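Structure-specific endonuclease subunit SLX1 (Candida glabrata, PDB 4XLG) probably acts as the catalytic subunit of the SLX1-SLX4 structure-specific endonuclease, nicking branched DNA near its junctions during repair and recombination. Local coordinates at residues T57-M62 with D181-N186; A64-F69 with M126-H131; L238-R243 with S251-A256. The protein carries 1 engineered substitution. All blocks are in the same frame, centred on the assembly; numbering follows the deposited sequence. Where two conformers were deposited one is given.

Contact 1. Residues T57-M62 with D181-N186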
loop_
_atom_site.group_PDB
_atom_site.type_symbol
_atom_site.label_atom_id
_atom_site.label_comp_id
_atom_site.label_asym_id
_atom_site.label_seq_id
_atom_site.Cartn_x
_atom_site.Cartn_y
_atom_site.Cartn_z
ATOM N N THR B 57 -6.119 -26.463 -14.784
ATOM C CA THR B 57 -6.211 -25.252 -13.960
ATOM C C THR B 57 -5.267 -24.160 -14.506
ATOM O O THR B 57 -5.667 -23.007 -14.723
ATOM C CB THR B 57 -5.848 -25.533 -12.513
ATOM O OG1 THR B 57 -6.790 -26.485 -12.001
ATOM C CG2 THR B 57 -5.990 -24.290 -11.693
ATOM N N ARG B 58 -4.020 -24.533 -14.742
ATOM C CA ARG B 58 -3.130 -23.656 -15.541
ATOM C C ARG B 58 -3.477 -23.690 -17.042
ATOM O O ARG B 58 -3.853 -24.732 -17.598
ATOM C CB ARG B 58 -1.683 -24.134 -15.353
ATOM C CG ARG B 58 -1.218 -24.064 -13.912
ATOM C CD ARG B 58 0.096 -24.878 -13.930
ATOM N NE ARG B 58 0.749 -24.859 -12.650
ATOM C CZ ARG B 58 0.503 -25.718 -11.663
ATOM N NH1 ARG B 58 -0.461 -26.639 -11.798
ATOM N NH2 ARG B 58 1.226 -25.648 -10.549
ATOM N N PRO B 59 -3.311 -22.558 -17.732
ATOM C CA PRO B 59 -2.814 -21.299 -17.166
ATOM C C PRO B 59 -3.872 -20.463 -16.450
ATOM O O PRO B 59 -5.086 -20.526 -16.794
ATOM C CB PRO B 59 -2.339 -20.501 -18.429
ATOM C CG PRO B 59 -3.205 -21.068 -19.567
ATOM C CD PRO B 59 -3.455 -22.541 -19.216
ATOM N N TRP B 60 -3.384 -19.639 -15.552
ATOM C CA TRP B 60 -4.188 -18.674 -14.825
ATOM C C TRP B 60 -4.174 -17.349 -15.554
ATOM O O TRP B 60 -3.136 -16.940 -16.080
ATOM C CB TRP B 60 -3.575 -18.443 -13.431
ATOM C CG TRP B 60 -3.551 -19.610 -12.527
ATOM C CD1 TRP B 60 -2.489 -20.479 -12.324
ATOM C CD2 TRP B 60 -4.567 -19.991 -11.612
ATOM N NE1 TRP B 60 -2.820 -21.388 -11.338
ATOM C CE2 TRP B 60 -4.077 -21.094 -10.871
ATOM C CE3 TRP B 60 -5.850 -19.496 -11.336
ATOM C CZ2 TRP B 60 -4.825 -21.718 -9.859
ATOM C CZ3 TRP B 60 -6.608 -20.112 -10.322
ATOM C CH2 TRP B 60 -6.100 -21.210 -9.599
ATOM N N GLU B 61 -5.273 -16.603 -15.462
ATOM C CA GLU B 61 -5.291 -15.180 -15.862
ATOM C C GLU B 61 -5.179 -14.312 -14.600
ATOM O O GLU B 61 -5.908 -14.557 -13.641
ATOM C CB GLU B 61 -6.648 -14.844 -16.584
ATOM C CG GLU B 61 -6.760 -13.353 -16.985
ATOM C CD GLU B 61 -8.174 -12.985 -17.449
ATOM O OE1 GLU B 61 -9.112 -13.802 -17.290
ATOM O OE2 GLU B 61 -8.338 -11.854 -17.982
ATOM N N MET B 62 -4.241 -13.352 -14.560
ATOM C CA MET B 62 -4.256 -12.427 -13.417
ATOM C C MET B 62 -5.319 -11.378 -13.722
ATOM O O MET B 62 -5.135 -10.564 -14.604
ATOM C CB MET B 62 -2.864 -11.793 -13.207
ATOM C CG MET B 62 -2.868 -10.863 -11.940
ATOM S SD MET B 62 -1.200 -10.210 -11.625
ATOM C CE MET B 62 -0.359 -11.710 -11.119
ATOM N N ASP B 181 -3.839 -17.782 -26.150
ATOM C CA ASP B 181 -3.950 -16.359 -26.571
ATOM C C ASP B 181 -4.306 -15.497 -25.329
ATOM O O ASP B 181 -3.762 -14.413 -25.121
ATOM C CB ASP B 181 -5.022 -16.214 -27.631
ATOM C CG ASP B 181 -5.274 -14.747 -28.054
ATOM O OD1 ASP B 181 -4.341 -14.134 -28.595
ATOM O OD2 ASP B 181 -6.409 -14.221 -27.864
ATOM N N VAL B 182 -5.258 -15.981 -24.528
ATOM C CA VAL B 182 -5.615 -15.247 -23.298
ATOM C C VAL B 182 -4.407 -15.109 -22.359
ATOM O O VAL B 182 -4.089 -14.003 -21.869
ATOM C CB VAL B 182 -6.834 -15.934 -22.555
ATOM C CG1 VAL B 182 -7.033 -15.275 -21.131
ATOM C CG2 VAL B 182 -8.084 -15.852 -23.434
ATOM N N ASN B 183 -3.677 -16.203 -22.167
ATOM C CA ASN B 183 -2.522 -16.221 -21.279
ATOM C C ASN B 183 -1.460 -15.216 -21.814
ATOM O O ASN B 183 -0.928 -14.395 -21.033
ATOM C CB ASN B 183 -1.986 -17.638 -21.203
ATOM C CG ASN B 183 -0.672 -17.782 -20.465
ATOM O OD1 ASN B 183 0.093 -18.651 -20.842
ATOM N ND2 ASN B 183 -0.398 -16.997 -19.418
ATOM N N GLU B 184 -1.192 -15.271 -23.122
ATOM C CA GLU B 184 -0.134 -14.379 -23.656
ATOM C C GLU B 184 -0.537 -12.914 -23.551
ATOM O O GLU B 184 0.307 -12.052 -23.222
ATOM C CB GLU B 184 0.173 -14.729 -25.124
ATOM C CG GLU B 184 0.882 -16.064 -25.151
ATOM N N LYS B 185 -1.801 -12.607 -23.854
ATOM C CA LYS B 185 -2.244 -11.207 -23.794
ATOM C C LYS B 185 -2.261 -10.710 -22.362
ATOM O O LYS B 185 -1.834 -9.573 -22.085
ATOM C CB LYS B 185 -3.631 -11.017 -24.423
ATOM C CG LYS B 185 -3.595 -10.988 -25.978
ATOM C CD LYS B 185 -5.007 -10.890 -26.551
ATOM C CE LYS B 185 -4.992 -10.600 -28.057
ATOM N NZ LYS B 185 -3.999 -11.446 -28.766
ATOM N N ASN B 186 -2.743 -11.556 -21.454
ATOM C CA ASN B 186 -2.766 -11.169 -20.041
ATOM C C ASN B 186 -1.330 -10.927 -19.523
ATOM O O ASN B 186 -1.078 -9.961 -18.810
ATOM C CB ASN B 186 -3.462 -12.259 -19.227
ATOM C CG ASN B 186 -3.430 -11.996 -17.698
ATOM O OD1 ASN B 186 -2.816 -12.747 -16.941
ATOM N ND2 ASN B 186 -4.167 -10.951 -17.268
HETATM O O HOH W 1 -2.042 -15.320 -17.893
HETATM O O HOH W 2 -6.445 -10.016 -18.638
#
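Asn-186 and Met-62 make the tight centre of this contact, which joins the start of strand 60-67, in the GIY-YIG domain, to the long helix 176-213. The side-chain amide of Asn-186 bonds to the backbone of Met-62 at both of its polar ends. OD1 of Asn-186 accepts from Met-62 N at 2.8 Å, with the donor standing above the carbonyl plane. ND2 of Asn-186 donates to Met-62 O at 2.9 Å. Asn-186 reaches the strand because CG lies opposite its own backbone N (chi1 175°), which swings the amide off the helix. Glu-61 packs against the same amide. Glu-61 CG lies 3.5 Å from Asn-186 ND2, and the carboxylate plane stands nearly perpendicular to the amide plane (89°). The carboxylate itself bonds through OE2 to Asn-134 in the same chain. A water accepts from Asn-186 ND2 and donates to Glu-61 OE2, at 2.7 Å from the latter.

The Pro-59 and Asn-183 side is looser. Pro-59, which follows a cis peptide bond, lays its CB 3.8 Å from Asn-183 CG, and the ring CG touches Asn-183 CB. These are van der Waals contacts. Asn-183 and the carbonyl of Trp-60 do not bond directly. Another water takes the N-H of Asn-183 ND2 at 2.8 Å and also lies at hydrogen-bonding distance from Trp-60 O and Asn-186 OD1.

Strand 60-67 pairs with strand 12-18 through Glu-61 and Gln-17. Met-62 N and O belong to the other edge of the strand. There Asn-186 serves them much as a neighbouring strand would. Both N-H groups of Asn-186 ND2 are used, one by Met-62 O and one by a water, while OD1 accepts from Met-62 N. The amide is therefore held in one orientation, and the link is mainly polar.

Contact 2. Residues A64-F69 with M126-H131; sequences AIVYGF and MDLTLH
Tyr-67, Leu-128 and His-131 bury the most surface here, where strands 60-67 and 129-132 pair in antiparallel fashion. Tyr-67 is bonded at both backbone ends to Thr-129. Tyr-67 N donates to Thr-129 O at 2.9 Å, and Tyr-67 O accepts from Thr-129 N along an almost straight bond (177°). The side chain takes the crowded position between backbone N and carbonyl carbon (chi1 65°). This brings the ring alongside Thr-129. Thr-129 CB sits over one face, offset toward the rim, in a CH-pi contact 4.0 Å from the Tyr-67 ring centroid. His-131 CB meets the edge of the same ring, 4.0 Å from Tyr-67 CE1.

His-131 forms the second hydrogen-bonded pair, with Ile-65. His-131 N gives to Ile-65 O and His-131 O takes from Ile-65 N, each at 2.8 Å. The imidazole nitrogens bond elsewhere, to Ser-162 and Ser-164 of strand 160-168. Between these pairs, Val-66 and Leu-130 form an antiparallel non-hydrogen-bonded pair. Val-66 CG2 touches Leu-130 CD1 on the opposite face of the sheet.

Leu-128 closes the end of the ladder. Leu-128 CD2 stands over the centre of the Phe-69 ring, 3.8 Å from the centroid, and Leu-128 CD1 touches Phe-69 CE1 at 3.7 Å. Met-126 adds a Met-aromatic contact, Met-126 SD lying 3.9 Å from Phe-69 CD1. A water lies within hydrogen-bonding distance of Gly-68 O and Met-126 O.

The pairing extends the GIY-YIG sheet beyond strand 60-67. Strand 12-18 lies on the far side of 60-67, and strand 160-168 on the far side of 129-132. Leu-193 of helix 176-213 packs on Ile-65, Tyr-67 and His-131. Helix 107-118 covers Val-66 and Leu-130 through Ile-114, and helix 72-84 lies against Phe-69 and Met-126.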
loop_
_atom_site.group_PDB
_atom_site.type_symbol
_atom_site.label_atom_id
_atom_site.label_comp_id
_atom_site.label_asym_id
_atom_site.label_seq_id
_atom_site.Cartn_x
_atom_site.Cartn_y
_atom_site.Cartn_z
ATOM N N ALA B 64 -6.832 -9.080 -11.511
ATOM C CA ALA B 64 -6.771 -7.823 -10.735
ATOM C C ALA B 64 -5.571 -7.859 -9.819
ATOM O O ALA B 64 -5.117 -8.933 -9.416
ATOM C CB ALA B 64 -8.057 -7.599 -9.892
ATOM N N ILE B 65 -5.073 -6.676 -9.467
ATOM C CA ILE B 65 -4.029 -6.643 -8.448
ATOM C C ILE B 65 -4.229 -5.321 -7.666
ATOM O O ILE B 65 -4.576 -4.290 -8.258
ATOM C CB ILE B 65 -2.599 -6.768 -9.058
ATOM C CG1 ILE B 65 -1.536 -6.918 -7.929
ATOM C CG2 ILE B 65 -2.255 -5.565 -10.024
ATOM C CD1 ILE B 65 -0.169 -7.420 -8.589
ATOM N N VAL B 66 -4.056 -5.399 -6.356
ATOM C CA VAL B 66 -4.108 -4.234 -5.472
ATOM C C VAL B 66 -2.664 -3.960 -5.131
ATOM O O VAL B 66 -1.975 -4.871 -4.646
ATOM C CB VAL B 66 -4.901 -4.535 -4.200
ATOM C CG1 VAL B 66 -4.872 -3.333 -3.161
ATOM C CG2 VAL B 66 -6.387 -4.927 -4.567
ATOM N N TYR B 67 -2.183 -2.743 -5.388
ATOM C CA TYR B 67 -0.771 -2.500 -5.078
ATOM C C TYR B 67 -0.636 -1.113 -4.428
ATOM O O TYR B 67 -1.646 -0.439 -4.165
ATOM C CB TYR B 67 0.105 -2.645 -6.350
ATOM C CG TYR B 67 -0.151 -1.614 -7.445
ATOM C CD1 TYR B 67 -1.228 -1.747 -8.333
ATOM C CD2 TYR B 67 0.723 -0.517 -7.603
ATOM C CE1 TYR B 67 -1.449 -0.814 -9.340
ATOM C CE2 TYR B 67 0.498 0.426 -8.626
ATOM C CZ TYR B 67 -0.586 0.250 -9.496
ATOM O OH TYR B 67 -0.799 1.188 -10.482
ATOM N N GLY B 68 0.584 -0.749 -4.089
ATOM C CA GLY B 68 0.823 0.503 -3.339
ATOM C C GLY B 68 1.062 0.244 -1.856
ATOM O O GLY B 68 1.069 1.198 -1.060
ATOM N N PHE B 69 1.246 -1.026 -1.455
ATOM C CA PHE B 69 1.433 -1.342 -0.033
ATOM C C PHE B 69 2.724 -0.763 0.528
ATOM O O PHE B 69 3.737 -0.760 -0.156
ATOM C CB PHE B 69 1.435 -2.854 0.179
ATOM C CG PHE B 69 0.057 -3.459 -0.018
ATOM C CD1 PHE B 69 -0.876 -3.364 1.009
ATOM C CD2 PHE B 69 -0.312 -4.034 -1.226
ATOM C CE1 PHE B 69 -2.175 -3.865 0.861
ATOM C CE2 PHE B 69 -1.604 -4.552 -1.385
ATOM C CZ PHE B 69 -2.542 -4.479 -0.333
ATOM N N MET B 126 -3.274 3.716 3.446
ATOM C CA MET B 126 -2.290 3.386 2.410
ATOM C C MET B 126 -2.621 3.932 1.036
ATOM O O MET B 126 -1.733 3.887 0.154
ATOM C CB MET B 126 -2.119 1.845 2.342
ATOM C CG MET B 126 -1.751 1.242 3.714
ATOM S SD MET B 126 -1.901 -0.563 3.590
ATOM C CE MET B 126 -1.799 -1.006 5.316
ATOM N N ASP B 127 -3.860 4.431 0.836
ATOM C CA ASP B 127 -4.270 4.969 -0.497
ATOM C C ASP B 127 -3.879 4.002 -1.619
ATOM O O ASP B 127 -3.191 4.375 -2.604
ATOM C CB ASP B 127 -3.637 6.345 -0.783
ATOM C CG ASP B 127 -4.186 7.444 0.126
ATOM O OD1 ASP B 127 -5.366 7.363 0.558
ATOM O OD2 ASP B 127 -3.414 8.365 0.455
ATOM N N LEU B 128 -4.327 2.749 -1.480
ATOM C CA LEU B 128 -3.962 1.684 -2.414
ATOM C C LEU B 128 -4.541 1.908 -3.799
ATOM O O LEU B 128 -5.472 2.707 -3.994
ATOM C CB LEU B 128 -4.443 0.322 -1.861
ATOM C CG LEU B 128 -3.799 0.031 -0.474
ATOM C CD1 LEU B 128 -4.517 -1.126 0.165
ATOM C CD2 LEU B 128 -2.258 -0.306 -0.695
ATOM N N THR B 129 -3.990 1.174 -4.763
ATOM C CA THR B 129 -4.528 1.209 -6.112
ATOM C C THR B 129 -5.090 -0.159 -6.452
ATOM O O THR B 129 -4.376 -1.167 -6.323
ATOM C CB THR B 129 -3.438 1.599 -7.148
ATOM O OG1 THR B 129 -3.056 2.972 -6.904
ATOM C CG2 THR B 129 -3.950 1.456 -8.635
ATOM N N LEU B 130 -6.345 -0.186 -6.909
ATOM C CA LEU B 130 -6.966 -1.432 -7.379
ATOM C C LEU B 130 -6.908 -1.403 -8.928
ATOM O O LEU B 130 -7.525 -0.545 -9.557
ATOM C CB LEU B 130 -8.427 -1.514 -6.872
ATOM C CG LEU B 130 -9.311 -2.555 -7.581
ATOM C CD1 LEU B 130 -8.727 -3.968 -7.408
ATOM C CD2 LEU B 130 -10.723 -2.392 -6.972
ATOM N N HIS B 131 -6.187 -2.352 -9.522
ATOM C CA HIS B 131 -5.998 -2.345 -10.975
ATOM C C HIS B 131 -6.624 -3.604 -11.582
ATOM O O HIS B 131 -6.286 -4.720 -11.132
ATOM C CB HIS B 131 -4.509 -2.364 -11.344
ATOM C CG HIS B 131 -4.299 -2.356 -12.834
ATOM N ND1 HIS B 131 -4.329 -1.198 -13.586
ATOM C CD2 HIS B 131 -4.168 -3.381 -13.726
ATOM C CE1 HIS B 131 -4.208 -1.498 -14.868
ATOM N NE2 HIS B 131 -4.086 -2.815 -14.977
HETATM O O HOH W 3 -0.118 3.410 -2.027
#

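Contact 3. Residues L238-R243 with S251-A256. With ZN (zinc ion), chain C; ZN (zinc ion), chain D.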
loop_
_atom_site.group_PDB
_atom_site.type_symbol
_atom_site.label_atom_id
_atom_site.label_comp_id
_atom_site.label_asym_id
_atom_site.label_seq_id
_atom_site.Cartn_x
_atom_site.Cartn_y
_atom_site.Cartn_z
ATOM N N LEU B 238 15.133 13.592 5.833
ATOM C CA LEU B 238 13.937 13.088 5.168
ATOM C C LEU B 238 13.171 14.294 4.619
ATOM O O LEU B 238 12.843 15.228 5.367
ATOM C CB LEU B 238 13.065 12.281 6.133
ATOM C CG LEU B 238 13.604 10.936 6.606
ATOM C CD1 LEU B 238 12.539 10.219 7.498
ATOM C CD2 LEU B 238 13.962 10.068 5.364
ATOM N N PHE B 239 12.913 14.274 3.313
ATOM C CA PHE B 239 12.268 15.385 2.645
ATOM C C PHE B 239 10.918 14.957 2.094
ATOM O O PHE B 239 10.665 13.765 1.912
ATOM C CB PHE B 239 13.126 15.903 1.518
ATOM C CG PHE B 239 14.504 16.290 1.965
ATOM C CD1 PHE B 239 14.680 17.289 2.913
ATOM C CD2 PHE B 239 15.612 15.626 1.480
ATOM C CE1 PHE B 239 15.966 17.657 3.355
ATOM C CE2 PHE B 239 16.901 15.992 1.890
ATOM C CZ PHE B 239 17.080 16.998 2.844
ATOM N N ALA B 240 10.079 15.945 1.826
ATOM C CA ALA B 240 8.750 15.731 1.273
ATOM C C ALA B 240 8.610 16.614 0.047
ATOM O O ALA B 240 9.064 17.781 0.049
ATOM C CB ALA B 240 7.659 16.060 2.312
ATOM N N PHE B 241 8.017 16.053 -1.007
ATOM C CA PHE B 241 7.854 16.744 -2.282
ATOM C C PHE B 241 6.415 16.668 -2.735
ATOM O O PHE B 241 5.718 15.705 -2.423
ATOM C CB PHE B 241 8.731 16.120 -3.381
ATOM C CG PHE B 241 10.184 16.059 -3.036
ATOM C CD1 PHE B 241 10.679 15.036 -2.239
ATOM C CD2 PHE B 241 11.050 17.031 -3.507
ATOM C CE1 PHE B 241 12.023 14.979 -1.931
ATOM C CE2 PHE B 241 12.405 16.982 -3.213
ATOM C CZ PHE B 241 12.884 15.961 -2.416
ATOM N N CYS B 242 5.997 17.626 -3.546
ATOM C CA CYS B 242 4.700 17.514 -4.177
ATOM C C CYS B 242 4.740 16.379 -5.194
ATOM O O CYS B 242 5.779 16.150 -5.839
ATOM C CB CYS B 242 4.297 18.818 -4.864
ATOM S SG CYS B 242 2.584 18.668 -5.563
ATOM N N ARG B 243 3.626 15.665 -5.339
ATOM C CA ARG B 243 3.550 14.607 -6.341
ATOM C C ARG B 243 3.636 15.173 -7.750
ATOM O O ARG B 243 4.002 14.464 -8.673
ATOM C CB ARG B 243 2.262 13.790 -6.190
ATOM C CG ARG B 243 0.994 14.519 -6.601
ATOM C CD ARG B 243 -0.147 13.487 -6.582
ATOM N NE ARG B 243 -1.478 14.049 -6.798
ATOM C CZ ARG B 243 -2.068 14.138 -7.991
ATOM N NH1 ARG B 243 -1.433 13.716 -9.083
ATOM N NH2 ARG B 243 -3.289 14.651 -8.091
ATOM N N SER B 251 9.766 20.316 1.362
ATOM C CA SER B 251 9.932 20.603 2.796
ATOM C C SER B 251 10.728 19.476 3.482
ATOM O O SER B 251 10.958 18.414 2.895
ATOM C CB SER B 251 8.553 20.749 3.482
ATOM O OG SER B 251 7.919 19.474 3.503
ATOM N N HIS B 252 11.120 19.700 4.729
ATOM C CA HIS B 252 11.492 18.587 5.604
ATOM C C HIS B 252 10.276 17.723 5.814
ATOM O O HIS B 252 9.184 18.262 5.990
ATOM C CB HIS B 252 12.036 19.133 6.946
ATOM C CG HIS B 252 13.333 19.858 6.787
ATOM N ND1 HIS B 252 13.482 21.196 7.069
ATOM C CD2 HIS B 252 14.534 19.440 6.317
ATOM C CE1 HIS B 252 14.715 21.575 6.782
ATOM N NE2 HIS B 252 15.370 20.525 6.319
ATOM N N LEU B 253 10.447 16.396 5.833
ATOM C CA LEU B 253 9.333 15.506 6.137
ATOM C C LEU B 253 8.708 15.841 7.504
ATOM O O LEU B 253 7.469 15.888 7.646
ATOM C CB LEU B 253 9.777 14.039 6.135
ATOM C CG LEU B 253 8.638 13.013 6.310
ATOM C CD1 LEU B 253 7.561 13.123 5.199
ATOM C CD2 LEU B 253 9.191 11.569 6.391
ATOM N N ALA B 254 9.553 16.057 8.511
ATOM C CA ALA B 254 9.033 16.408 9.842
ATOM C C ALA B 254 8.219 17.685 9.804
ATOM O O ALA B 254 7.193 17.797 10.490
ATOM C CB ALA B 254 10.165 16.550 10.870
ATOM N N CYS B 255 8.681 18.663 9.031
ATOM C CA CYS B 255 7.963 19.927 8.932
ATOM C C CYS B 255 6.601 19.764 8.243
ATOM O O CYS B 255 5.610 20.375 8.663
ATOM C CB CYS B 255 8.827 20.957 8.202
ATOM S SG CYS B 255 10.272 21.371 9.237
ATOM N N ALA B 256 6.565 18.968 7.176
ATOM C CA ALA B 256 5.324 18.724 6.467
ATOM C C ALA B 256 4.366 17.978 7.402
ATOM O O ALA B 256 3.188 18.337 7.526
ATOM C CB ALA B 256 5.574 17.923 5.203
HETATM ZN ZN ZN C . 11.708 22.402 7.580
HETATM ZN ZN ZN D . 2.038 21.028 -5.290
HETATM O O HOH W 4 12.213 15.414 8.316
#
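Ala-240 and Ser-251 form a hydrogen-bonded pair of a short beta hairpin. Ala-240 N donates to Ser-251 O at 2.8 Å, and Ser-251 N returns a bond to Ala-240 O. Leu-253 N to Leu-238 O, at 2.7 Å, is nearly straight (175°) and ties helix 253-260 to the hairpin. One water bridges Leu-238 O and Ala-254 N. Ser-251 OG (chi1 69°) donates to His-252 O from above the carbonyl plane; this oxygen also accepts from Ala-256 N.

Among apolar contacts, Leu-238 and Leu-253 run side by side, CB to CB at 3.7 Å. Ala-240 CB meets Ala-256 CB at 4.0 Å.

The Phe-239 and His-252 rings meet rim to rim, planes at 35°, neither over the other's face. Phe-239 CE1 lies near His-252 CD2.

His-252, at the helix N-cap position, binds one zinc through ND1 at 2.2 Å. Cys-255, Cys-219 and Cys-222 complete that site. Cys-242 binds the other zinc with Cys-247, Cys-279 and Cys-282. The alternating ligand pairs form a RING-like cross-brace.

Helix 288-299 packs on Leu-238 and Leu-253, while Ile-212 of helix 176-213 lies against Phe-239 and Phe-241. Aromatic packing from another protein chain reaches Leu-253 and Ala-254.

Overall arrangement
From the N terminus, the chain first forms strands 12-18 and 25-30. Strand 60-67 then supplies one side of both contact 1 and contact 2. The chain passes through helices 72-84 and 107-118 before residues 126-131 close contact 2. Contact 1 closes later, when helix 176-213 returns to the start of strand 60-67, so its loop encloses that of contact 2. Their centres lie about 21 Å apart, and both involve the same sheet. Contact 3 follows in series and closes a short loop within the zinc domain, its centre about 42 Å from that of contact 1. Helix 176-213 spans the two regions, packing on the sheet and, near its end, on strand 239-241.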